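Local structure of galectin 2 (Gallus gallus, 2YMZ) at residues C56-S61 with N106-D111; Q66-K71 with V102-R107. The protein probably binds carbohydrate, as expected of a galectin, a lectin family whose members recognise beta-galactosides. One frame throughout, in Å; residues are numbered along the deposited sequence. Where two conformers were deposited one is given.

Interaction 1 of 2, residues C56-S61 with N106-D111; sequences CNSLCS and NRHGYD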
# COMPACT_ATOMS: atom_id res chain seq x y z
N CYS A 56 -17.67 -4.06 12.54
CA CYS A 56 -16.61 -3.10 12.90
C CYS A 56 -16.28 -3.30 14.37
O CYS A 56 -17.18 -3.54 15.23
CB CYS A 56 -17.09 -1.67 12.68
SG CYS A 56 -17.29 -1.29 10.90
N ASN A 57 -15.01 -3.11 14.67
CA ASN A 57 -14.59 -3.19 16.10
C ASN A 57 -13.30 -2.35 16.30
O ASN A 57 -12.68 -1.88 15.31
CB ASN A 57 -14.28 -4.64 16.55
CG ASN A 57 -14.51 -4.86 18.07
OD1 ASN A 57 -14.66 -3.93 18.84
ND2 ASN A 57 -14.53 -6.11 18.50
N SER A 58 -12.88 -2.21 17.56
CA SER A 58 -11.54 -1.60 17.85
C SER A 58 -10.77 -2.62 18.67
O SER A 58 -11.36 -3.54 19.23
CB SER A 58 -11.76 -0.31 18.66
OG SER A 58 -12.58 -0.57 19.80
N LEU A 59 -9.44 -2.49 18.71
CA LEU A 59 -8.51 -3.45 19.30
C LEU A 59 -7.65 -2.56 20.20
O LEU A 59 -7.13 -1.54 19.70
CB LEU A 59 -7.63 -4.14 18.23
CG LEU A 59 -6.53 -5.13 18.67
CD1 LEU A 59 -7.28 -6.30 19.36
CD2 LEU A 59 -5.73 -5.69 17.53
N CYS A 60 -7.47 -2.95 21.47
CA CYS A 60 -6.73 -2.13 22.47
C CYS A 60 -5.76 -3.10 23.16
O CYS A 60 -6.21 -3.99 23.89
CB CYS A 60 -7.71 -1.46 23.47
SG CYS A 60 -7.22 0.01 24.45
N SER A 61 -4.46 -2.92 22.90
CA SER A 61 -3.41 -3.83 23.35
C SER A 61 -3.75 -5.28 23.07
O SER A 61 -3.68 -6.15 23.95
CB SER A 61 -3.03 -3.58 24.82
OG SER A 61 -2.60 -2.24 24.97
N ASN A 106 -14.90 6.83 17.06
CA ASN A 106 -13.49 6.91 17.40
C ASN A 106 -13.40 6.84 18.88
O ASN A 106 -13.15 7.89 19.55
CB ASN A 106 -12.90 8.28 16.89
CG ASN A 106 -11.42 8.40 17.11
OD1 ASN A 106 -10.76 7.48 17.54
ND2 ASN A 106 -10.85 9.60 16.79
N ARG A 107 -13.62 5.64 19.42
CA ARG A 107 -13.74 5.37 20.86
C ARG A 107 -12.59 5.83 21.68
O ARG A 107 -12.78 6.31 22.80
CB ARG A 107 -13.80 3.85 21.09
CG ARG A 107 -15.04 3.26 20.57
CD ARG A 107 -14.90 1.75 20.64
NE ARG A 107 -16.24 1.30 20.41
CZ ARG A 107 -16.55 0.05 20.12
NH1 ARG A 107 -15.57 -0.82 19.97
NH2 ARG A 107 -17.84 -0.26 19.98
N HIS A 108 -11.37 5.62 21.17
CA HIS A 108 -10.22 5.83 22.01
C HIS A 108 -9.57 7.18 21.72
O HIS A 108 -8.51 7.48 22.23
CB HIS A 108 -9.26 4.66 21.86
CG HIS A 108 -9.95 3.33 21.96
ND1 HIS A 108 -10.45 2.83 23.14
CD2 HIS A 108 -10.22 2.39 21.01
CE1 HIS A 108 -11.01 1.66 22.92
NE2 HIS A 108 -10.90 1.37 21.63
N GLY A 109 -10.25 7.98 20.92
CA GLY A 109 -9.80 9.36 20.72
C GLY A 109 -8.51 9.55 19.96
O GLY A 109 -7.83 10.56 20.13
N TYR A 110 -8.17 8.61 19.07
CA TYR A 110 -7.01 8.81 18.18
C TYR A 110 -7.05 10.18 17.53
O TYR A 110 -8.09 10.60 16.98
CB TYR A 110 -7.05 7.82 16.99
CG TYR A 110 -6.61 6.42 17.33
CD1 TYR A 110 -7.38 5.61 18.15
CD2 TYR A 110 -5.40 5.94 16.84
CE1 TYR A 110 -6.97 4.32 18.49
CE2 TYR A 110 -4.97 4.65 17.16
CZ TYR A 110 -5.78 3.85 17.98
OH TYR A 110 -5.37 2.56 18.28
N ASP A 111 -5.90 10.85 17.46
CA ASP A 111 -5.91 12.05 16.64
C ASP A 111 -5.15 11.84 15.34
O ASP A 111 -5.26 12.64 14.41
CB ASP A 111 -5.38 13.29 17.43
CG ASP A 111 -3.91 13.17 17.88
OD1 ASP A 111 -3.31 12.06 17.91
OD2 ASP A 111 -3.35 14.22 18.24
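Between the side chains of Arg107 and His108, the hydroxyl of Ser58 is held from two directions. Arg107 NH1 donates to Ser58 OG over 3.0 Å with an N-H...O angle of 157°, and the oxygen lies almost in the guanidinium plane, at its edge. The second partner is His108 NE2, 3.2 Å from Ser58 OG; either atom could supply the proton, and the ring offers its edge to the serine. The Ser58 OG sits between backbone N and carbonyl carbon (chi1 52°), which aims it at both partners. The two loop side chains brace each other, since Arg107 CB lies over one face of the imidazole, 3.8 Å above its plane. Arg107 NH1 also makes a weak bond to OD1 of Asn57, and the amide plane of Asn57 stands nearly perpendicular to the guanidinium; the arginine's main grip is on the carbonyl of Gln66. Asn106 to Gly109 form a type I beta turn, and Asn106 ND2 donates to Tyr110 O. The whole is a loop-to-strand contact of the galectin beta-sandwich, where a turn linking its two sheets is pinned by side chains to strand 53-60, which probably bears part of the sugar site, as in other galectins.

Interaction 2 of 2, residues Q66-K71 with V102-R107; sequences QEQRDK and VEFPNR
Gln66 O receives two N-H groups of Arg107, from NH2 at 2.7 Å and from NH1 at 2.9 Å. The guanidinium approaches end-on with the oxygen near its plane, but each bond is bent, the price of sharing one acceptor. This two-pronged hold fixes the rotation of the flat group, while Phe104 CZ lies 3.5 Å above one of its faces, offset toward the rim. Beside this grip Gln68 extends from its strand toward Phe104 and Pro105. Its amide plane is turned 73° from the phenyl ring, with OE1 3.6 Å from Phe104 CD1, and NE2 packs against Pro105 CD at 3.5 Å. That proline carbon also lies over one face of the Phe104 ring, offset toward its rim. At the other end Asp70, with CG anti to the backbone N (chi1 -176°), brings OD2 to 3.4 Å from Val102 CG2; the polar partner of that oxygen is His100. Strands 68-70 and 102-105 run antiparallel (175°) with axes 8.8 Å apart, joined by side chains rather than backbone bonds. This is sheet-to-sheet packing of the galectin sandwich; the Glu67-Arg69 salt bridge, on strand 63-70, is consistent with the family's sugar-binding site.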
# COMPACT_ATOMS: atom_id res chain seq x y z
N GLN A 66 -16.08 -4.14 22.03
CA GLN A 66 -17.46 -4.47 21.64
C GLN A 66 -17.72 -4.14 20.16
O GLN A 66 -17.55 -2.98 19.75
CB GLN A 66 -18.43 -3.76 22.52
CG GLN A 66 -19.87 -3.90 22.11
CD GLN A 66 -20.77 -3.45 23.23
OE1 GLN A 66 -20.39 -3.55 24.42
NE2 GLN A 66 -21.93 -2.91 22.87
N GLU A 67 -18.14 -5.15 19.36
CA GLU A 67 -18.33 -4.94 17.91
C GLU A 67 -19.66 -4.29 17.55
O GLU A 67 -20.67 -4.34 18.33
CB GLU A 67 -18.04 -6.28 17.16
CG GLU A 67 -19.33 -7.14 16.93
CD GLU A 67 -19.94 -7.71 18.16
OE1 GLU A 67 -19.40 -7.58 19.32
OE2 GLU A 67 -20.98 -8.38 17.96
N GLN A 68 -19.72 -3.68 16.36
CA GLN A 68 -20.95 -3.14 15.80
C GLN A 68 -21.19 -3.91 14.55
O GLN A 68 -20.24 -4.23 13.86
CB GLN A 68 -20.82 -1.61 15.50
CG GLN A 68 -20.76 -0.86 16.82
CD GLN A 68 -20.85 0.64 16.63
OE1 GLN A 68 -20.98 1.13 15.49
NE2 GLN A 68 -20.81 1.37 17.75
N ARG A 69 -22.47 -4.24 14.26
CA ARG A 69 -22.79 -5.06 13.12
C ARG A 69 -23.73 -4.25 12.22
O ARG A 69 -24.73 -3.68 12.69
CB ARG A 69 -23.48 -6.40 13.60
CG ARG A 69 -22.41 -7.30 14.26
CD ARG A 69 -23.04 -8.44 15.13
NE ARG A 69 -21.89 -9.30 15.53
CZ ARG A 69 -21.41 -10.22 14.72
NH1 ARG A 69 -21.99 -10.52 13.56
NH2 ARG A 69 -20.31 -10.89 15.04
N ASP A 70 -23.41 -4.20 10.94
CA ASP A 70 -24.29 -3.57 9.94
C ASP A 70 -24.71 -4.62 8.90
O ASP A 70 -23.88 -5.22 8.23
CB ASP A 70 -23.54 -2.34 9.35
CG ASP A 70 -24.38 -1.53 8.37
OD1 ASP A 70 -25.32 -2.05 7.73
OD2 ASP A 70 -24.10 -0.33 8.27
N LYS A 71 -26.04 -4.82 8.78
CA LYS A 71 -26.57 -5.89 7.96
C LYS A 71 -26.78 -5.46 6.50
O LYS A 71 -27.13 -6.27 5.66
CB LYS A 71 -27.87 -6.43 8.56
CG LYS A 71 -27.56 -7.20 9.82
CD LYS A 71 -26.99 -8.55 9.42
CE LYS A 71 -27.82 -9.29 8.36
NZ LYS A 71 -27.31 -10.65 8.00
N VAL A 102 -21.30 3.29 6.68
CA VAL A 102 -21.13 2.68 7.98
C VAL A 102 -20.40 3.65 8.84
O VAL A 102 -19.31 4.15 8.49
CB VAL A 102 -20.34 1.36 7.85
CG1 VAL A 102 -20.14 0.72 9.25
CG2 VAL A 102 -21.07 0.43 6.91
N GLU A 103 -21.00 3.98 9.99
CA GLU A 103 -20.38 4.87 10.93
C GLU A 103 -19.82 4.09 12.15
O GLU A 103 -20.44 3.15 12.66
CB GLU A 103 -21.44 5.90 11.32
CG GLU A 103 -21.00 7.04 12.19
CD GLU A 103 -22.14 8.06 12.38
OE1 GLU A 103 -22.43 8.84 11.42
OE2 GLU A 103 -22.73 8.07 13.49
N PHE A 104 -18.65 4.41 12.60
CA PHE A 104 -18.04 3.76 13.78
C PHE A 104 -17.34 4.78 14.67
O PHE A 104 -16.50 5.57 14.18
CB PHE A 104 -16.97 2.72 13.35
CG PHE A 104 -16.50 1.84 14.47
CD1 PHE A 104 -17.40 0.91 15.06
CD2 PHE A 104 -15.18 1.88 14.93
CE1 PHE A 104 -16.97 0.05 16.09
CE2 PHE A 104 -14.76 1.06 15.99
CZ PHE A 104 -15.66 0.14 16.57
N PRO A 105 -17.60 4.74 16.00
CA PRO A 105 -17.03 5.77 16.87
C PRO A 105 -15.53 5.65 17.01
O PRO A 105 -14.95 4.57 16.99
CB PRO A 105 -17.66 5.49 18.24
CG PRO A 105 -17.95 4.01 18.20
CD PRO A 105 -18.43 3.79 16.79
N ASN A 106 -14.90 6.83 17.06
CA ASN A 106 -13.49 6.91 17.40
C ASN A 106 -13.40 6.84 18.88
O ASN A 106 -13.15 7.89 19.55
CB ASN A 106 -12.90 8.28 16.89
CG ASN A 106 -11.42 8.40 17.11
OD1 ASN A 106 -10.76 7.48 17.54
ND2 ASN A 106 -10.85 9.60 16.79
N ARG A 107 -13.62 5.64 19.42
CA ARG A 107 -13.74 5.37 20.86
C ARG A 107 -12.59 5.83 21.68
O ARG A 107 -12.78 6.31 22.80
CB ARG A 107 -13.80 3.85 21.09
CG ARG A 107 -15.04 3.26 20.57
CD ARG A 107 -14.90 1.75 20.64
NE ARG A 107 -16.24 1.30 20.41
CZ ARG A 107 -16.55 0.05 20.12
NH1 ARG A 107 -15.57 -0.82 19.97
NH2 ARG A 107 -17.84 -0.26 19.98

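Overall arrangement
Both contacts lie along one margin of the beta-sandwich, their centres about 11 Å apart and each 11 to 12 Å from the centre of the chain. Strands 53-60 and 63-70 come first, as antiparallel neighbours in one sheet, followed much later by strand 101-105, an outermost strand of the other sheet, and the loop that leaves it. Interactions 1 and 2 share Asn106 and Arg107, and the arginine joins them physically. Cys56 O probably accepts a hydrogen bond from Gln68 N, and Phe104 CZ packs against Asn57. The pair ties two strands that probably carry sugar-binding residues, as in other galectins, to an edge strand of the other sheet and the loop leaving it.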